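PDB 6ORI: EF0056 from Enterococcus faecalis, which is of unknown function but forms part of the N-terminal region of the enterococcal surface protein, with immunoglobulin-like architecture and a probable link to biofilm formation. Local coordinates for residues A[93-96]-A[97-100]; A[308-311]-A[312-315]. One frame throughout, in Å; residues are numbered along the deposited sequence.

Contact 1: A[93-96]-A[97-100]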
ATOM      1  N   VAL A  93      -1.277 -27.067   9.284  1.00 27.07           N
ATOM      2  CA  VAL A  93      -1.643 -28.473   9.244  1.00 41.07           C
ATOM      3  C   VAL A  93      -1.087 -29.124   7.994  1.00 30.77           C
ATOM      4  O   VAL A  93      -1.733 -29.970   7.387  1.00 34.71           O
ATOM      5  N   GLY A  94       0.113 -28.706   7.610  1.00 44.67           N
ATOM      6  CA  GLY A  94       0.820 -29.316   6.501  1.00 37.58           C
ATOM      7  C   GLY A  94       0.144 -29.147   5.150  1.00 28.01           C
ATOM      8  O   GLY A  94       0.299 -29.991   4.268  1.00 56.55           O
ATOM      9  N   ASN A  95      -0.616 -28.069   4.988  1.00 23.38           N
ATOM     10  CA  ASN A  95      -1.187 -27.725   3.686  1.00 19.16           C
ATOM     11  C   ASN A  95      -0.052 -27.551   2.679  1.00 17.25           C
ATOM     12  O   ASN A  95       1.055 -27.160   3.055  1.00 25.56           O
ATOM     13  CB  ASN A  95      -1.989 -26.421   3.769  1.00 15.86           C
ATOM     14  CG  ASN A  95      -3.287 -26.563   4.538  1.00 26.09           C
ATOM     15  OD1 ASN A  95      -3.347 -26.267   5.735  1.00 29.76           O
ATOM     16  ND2 ASN A  95      -4.346 -26.970   3.842  1.00 23.08           N
ATOM     17  N   SER A  96      -0.327 -27.819   1.407  1.00 16.92           N
ATOM     18  CA  SER A  96       0.713 -27.810   0.384  1.00 12.87           C
ATOM     19  C   SER A  96       0.889 -26.428  -0.278  1.00  8.88           C
ATOM     20  O   SER A  96       0.019 -25.553  -0.204  1.00  9.92           O
ATOM     21  CB  SER A  96       0.415 -28.880  -0.668  1.00 20.50           C
ATOM     22  OG  SER A  96      -0.868 -28.712  -1.231  1.00 23.90           O
ATOM     23  N   ARG A  97       2.014 -26.276  -0.959  1.00  7.89           N
ATOM     24  CA  ARG A  97       2.332 -25.046  -1.700  1.00  7.27           C
ATOM     25  C   ARG A  97       1.247 -24.761  -2.727  1.00  5.15           C
ATOM     26  O   ARG A  97       0.719 -25.656  -3.375  1.00  7.65           O
ATOM     27  CB  ARG A  97       3.685 -25.208  -2.369  1.00  9.12           C
ATOM     28  CG  ARG A  97       4.241 -23.993  -3.014  1.00  8.16           C
ATOM     29  CD  ARG A  97       5.734 -24.175  -3.226  1.00  6.29           C
ATOM     30  NE  ARG A  97       6.330 -23.071  -3.939  1.00  5.65           N
ATOM     31  CZ  ARG A  97       6.717 -21.935  -3.372  1.00  5.38           C
ATOM     32  NH1 ARG A  97       6.549 -21.733  -2.075  1.00  7.61           N
ATOM     33  NH2 ARG A  97       7.250 -21.001  -4.104  1.00  6.03           N
ATOM     34  N   ARG A  98       0.893 -23.486  -2.849  1.00  4.80           N
ATOM     35  CA  ARG A  98      -0.164 -23.057  -3.761  1.00  4.70           C
ATOM     36  C   ARG A  98       0.396 -22.408  -5.009  1.00  5.19           C
ATOM     37  O   ARG A  98       1.464 -21.808  -4.991  1.00  7.46           O
ATOM     38  CB  ARG A  98      -1.095 -22.048  -3.105  1.00  5.45           C
ATOM     39  CG  ARG A  98      -1.626 -22.448  -1.757  1.00  7.57           C
ATOM     40  CD  ARG A  98      -2.348 -23.762  -1.748  1.00  7.56           C
ATOM     41  NE  ARG A  98      -3.084 -23.879  -0.486  1.00  8.14           N
ATOM     42  CZ  ARG A  98      -3.457 -25.009   0.099  1.00  9.01           C
ATOM     43  NH1 ARG A  98      -3.171 -26.180  -0.450  1.00 12.46           N
ATOM     44  NH2 ARG A  98      -4.134 -24.967   1.237  1.00  8.80           N
ATOM     45  N   THR A  99      -0.366 -22.532  -6.101  1.00  4.95           N
ATOM     46  CA  THR A  99      -0.071 -21.863  -7.358  1.00  5.40           C
ATOM     47  C   THR A  99      -1.048 -20.729  -7.559  1.00  8.25           C
ATOM     48  O   THR A  99      -2.244 -20.878  -7.320  1.00  9.65           O
ATOM     49  CB  THR A  99      -0.149 -22.867  -8.513  1.00  7.17           C
ATOM     50  OG1 THR A  99       0.917 -23.811  -8.354  1.00  8.61           O
ATOM     51  CG2 THR A  99       0.038 -22.180  -9.862  1.00 10.27           C
ATOM     52  N   PHE A 100      -0.541 -19.572  -7.944  1.00  6.80           N
ATOM     53  CA  PHE A 100      -1.387 -18.461  -8.376  1.00  6.51           C
ATOM     54  C   PHE A 100      -1.741 -18.754  -9.844  1.00  8.55           C
ATOM     55  O   PHE A 100      -0.840 -18.898 -10.662  1.00 10.74           O
ATOM     56  CB  PHE A 100      -0.598 -17.157  -8.298  1.00  7.07           C
ATOM     57  CG  PHE A 100      -0.821 -16.327  -7.080  1.00  7.31           C
ATOM     58  CD1 PHE A 100      -1.843 -15.408  -7.068  1.00  8.04           C
ATOM     59  CD2 PHE A 100       0.026 -16.383  -5.978  1.00 14.34           C
ATOM     60  CE1 PHE A 100      -2.060 -14.567  -5.980  1.00 12.82           C
ATOM     61  CE2 PHE A 100      -0.199 -15.527  -4.884  1.00  9.52           C
ATOM     62  CZ  PHE A 100      -1.241 -14.644  -4.900  1.00 11.90           C
TER
HETATM   63  O   HOH W   1      -1.882 -26.927  -2.909  1.00 16.14           O
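S96 and R98 meet where a loop straightens into a strand, and they illustrate how a side chain can fold back on the residues just before it. Segments 93-96 and 97-100 form one continuous run: N95, S96 and R97 all have extended backbone angles, and the chain enters strand geometry at R98, whose backbone hydrogen-bonds to V87 of the neighbouring strand.

The R98 side chain carries the local contact. With CG beside the backbone N (chi1 -50°) and a second bend at chi2 (-56°), it turns back along the incoming chain. Its guanidinium then lies with one face against the S96 carbonyl: S96 O is 3.3 Å from R98 CD and equally 3.3 Å from R98 NH1. The angle at NH1 is too poor for a hydrogen bond, although a carbonyl oxygen over a cationic face is probably favourable electrostatically. On the N95 side the N95 and R98 side chains cross, N95 CB standing 3.6 Å from R98 NH2, and the amide and guanidinium planes are turned 70° apart.

Polar closure comes through a water lying in the guanidinium plane, at its edge. It accepts from R98 NH1 at 2.9 Å, donates to R97 O at 2.9 Å, and hydrogen-bonds to S96 OG at 2.7 Å, so that three successive residues share one solvent molecule. R98 NE hydrogen-bonds to G124 O, while R97 projects the other way, hydrogen-bonds to Q86 and forms a salt bridge with D88.

This is the return limb of an antiparallel beta hairpin, in which strand 98-104 begins to pair with 82-87 after the connecting loop, within a domain consistent with an immunoglobulin-like beta fold.

Contact 2: A[308-311]-A[312-315]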
ATOM      1  N   GLU A 308       8.455  20.906   4.118  1.00  5.77           N
ATOM      2  CA  GLU A 308       9.622  21.739   3.871  1.00  4.87           C
ATOM      3  C   GLU A 308       9.538  22.243   2.440  1.00  4.93           C
ATOM      4  O   GLU A 308       9.480  21.453   1.490  1.00  7.41           O
ATOM      5  CB  GLU A 308      10.878  20.903   4.056  1.00  6.19           C
ATOM      6  CG  GLU A 308      12.177  21.665   3.725  1.00  8.56           C
ATOM      7  CD  GLU A 308      12.307  22.928   4.537  1.00  9.89           C
ATOM      8  OE1 GLU A 308      12.442  22.812   5.769  1.00 10.12           O
ATOM      9  OE2 GLU A 308      12.251  24.043   3.966  1.00  9.59           O
ATOM     10  N   ARG A 309       9.508  23.560   2.295  1.00  7.48           N
ATOM     11  CA  ARG A 309       9.307  24.213   1.005  1.00  8.02           C
ATOM     12  C   ARG A 309      10.482  25.070   0.544  1.00  9.34           C
ATOM     13  O   ARG A 309      10.432  25.661  -0.538  1.00 10.14           O
ATOM     14  CB  ARG A 309       8.050  25.066   1.065  1.00  8.55           C
ATOM     15  CG  ARG A 309       6.767  24.264   1.227  1.00  8.75           C
ATOM     16  CD  ARG A 309       5.602  25.214   1.366  1.00 10.71           C
ATOM     17  NE  ARG A 309       4.328  24.558   1.641  1.00 10.79           N
ATOM     18  CZ  ARG A 309       3.564  23.995   0.712  1.00 11.73           C
ATOM     19  NH1 ARG A 309       3.943  23.935  -0.550  1.00 11.59           N
ATOM     20  NH2 ARG A 309       2.412  23.465   1.057  1.00 10.66           N
ATOM     21  N   ARG A 310      11.536  25.159   1.337  1.00  8.32           N
ATOM     22  CA  ARG A 310      12.689  25.954   0.918  1.00  8.98           C
ATOM     23  C   ARG A 310      13.483  25.229  -0.154  1.00 10.06           C
ATOM     24  O   ARG A 310      14.019  24.148   0.073  1.00 10.05           O
ATOM     25  CB  ARG A 310      13.585  26.292   2.113  1.00 10.50           C
ATOM     26  CG  ARG A 310      12.927  27.229   3.091  1.00  9.22           C
ATOM     27  CD  ARG A 310      13.695  27.365   4.384  1.00  9.85           C
ATOM     28  NE  ARG A 310      13.652  26.135   5.184  1.00 10.27           N
ATOM     29  CZ  ARG A 310      14.189  26.007   6.390  1.00 10.43           C
ATOM     30  NH1 ARG A 310      14.860  27.014   6.924  1.00 12.27           N
ATOM     31  NH2 ARG A 310      14.091  24.868   7.063  1.00 10.72           N
ATOM     32  N   GLU A 311      13.572  25.834  -1.338  1.00 13.33           N
ATOM     33  CA  GLU A 311      14.287  25.218  -2.452  1.00 15.48           C
ATOM     34  C   GLU A 311      15.693  24.845  -2.046  1.00 14.15           C
ATOM     35  O   GLU A 311      16.407  25.667  -1.468  1.00 16.97           O
ATOM     36  CB  GLU A 311      14.358  26.163  -3.660  1.00 16.76           C
ATOM     37  CG  GLU A 311      13.035  26.395  -4.378  1.00 38.47           C
ATOM     38  CD  GLU A 311      12.199  27.503  -3.752  1.00 72.25           C
ATOM     39  OE1 GLU A 311      12.591  28.037  -2.687  1.00 55.30           O
ATOM     40  OE2 GLU A 311      11.142  27.840  -4.332  1.00 42.07           O
ATOM     41  N   GLY A 312      16.094  23.618  -2.341  1.00 14.59           N
ATOM     42  CA  GLY A 312      17.445  23.180  -2.068  1.00 20.44           C
ATOM     43  C   GLY A 312      17.632  22.535  -0.711  1.00 16.44           C
ATOM     44  O   GLY A 312      18.666  21.922  -0.462  1.00 18.43           O
ATOM     45  N   HIS A 313      16.640  22.660   0.169  1.00 13.88           N
ATOM     46  CA  HIS A 313      16.762  22.096   1.500  1.00 10.93           C
ATOM     47  C   HIS A 313      16.889  20.575   1.421  1.00  9.61           C
ATOM     48  O   HIS A 313      16.225  19.927   0.608  1.00 10.59           O
ATOM     49  CB  HIS A 313      15.546  22.476   2.335  1.00  9.97           C
ATOM     50  CG  HIS A 313      15.755  22.303   3.802  1.00  9.86           C
ATOM     51  ND1 HIS A 313      15.729  21.072   4.410  1.00 11.00           N
ATOM     52  CD2 HIS A 313      16.016  23.203   4.778  1.00 11.67           C
ATOM     53  CE1 HIS A 313      15.949  21.216   5.704  1.00 13.87           C
ATOM     54  NE2 HIS A 313      16.128  22.501   5.954  1.00 15.20           N
ATOM     55  N   GLU A 314      17.704  19.989   2.286  1.00 13.54           N
ATOM     56  CA  GLU A 314      17.887  18.533   2.267  1.00 16.50           C
ATOM     57  C   GLU A 314      16.575  17.771   2.500  1.00 12.03           C
ATOM     58  O   GLU A 314      16.390  16.671   1.997  1.00 14.52           O
ATOM     59  CB  GLU A 314      18.938  18.102   3.294  1.00 22.85           C
ATOM     60  N   ASN A 315      15.656  18.382   3.231  1.00 12.25           N
ATOM     61  CA  ASN A 315      14.371  17.754   3.535  1.00  9.94           C
ATOM     62  C   ASN A 315      13.218  18.267   2.699  1.00  8.17           C
ATOM     63  O   ASN A 315      12.059  18.096   3.075  1.00  8.57           O
ATOM     64  CB  ASN A 315      14.009  17.971   5.008  1.00 16.64           C
ATOM     65  CG  ASN A 315      14.991  17.338   5.935  1.00 23.22           C
ATOM     66  OD1 ASN A 315      15.618  16.330   5.598  1.00 25.47           O
ATOM     67  ND2 ASN A 315      15.147  17.927   7.115  1.00 34.76           N
TER
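E308 begins the exchange by laying its carboxylate flat on the imidazole of H313, an example of an acid stacked on a histidine by one face and gripped through its oxygens by an arginine. The side chain, extended at chi1 (176°), bends at chi2 and brings the carboxylate over the ring, OE1 above its centre and the planes only 5° apart. E308 CG adds a CH-pi contact over the same ring. The backbone of E308 pairs with G317 and M318 in this loop between strands 300-304 and 318-322.

R310 grips that carboxylate side-on in a two-bond salt bridge: its NE donates to E308 OE2 at 2.8 Å and its NH2 to E308 OE1 at 2.9 Å, both within the guanidinium plane. E308 OE2 also accepts from R310 N at 2.9 Å, through its anti lone pair. The guanidinium runs beside the imidazole, their planes 21° apart.

At E311 the chain reverses in a type II beta turn from R310 to H313, closed by H313 N donating to R310 O at 3.0 Å. G312 supplies the positive phi this turn needs.

N315 N donates to H313 ND1 at 2.9 Å, almost in the ring plane, which fixes the ring's rotation. With ND1 an acceptor, the histidine is probably neutral; R310 would disfavour protonation and the stacked E308 carboxylate favour it, so the two may largely offset.

Contacts 1 and 2 lie on opposite sides of the chain's centre, their own centres about 50 Å apart, and hold different elements. Contact 1 is partly buried and belongs to a hairpin between two paired strands of one sheet; contact 2 is a surface contact in the loop that passes from strand 300-304 to strand 318-322, which belong to different sheets. The chemistry follows this placing. Next to a strand, R98 is bonded to one backbone carbonyl and a shared water, with another carbonyl over its face. In the loop 308-315, direct ionic pairing, carboxylate-imidazole stacking and a closed turn supply local order within the loop itself.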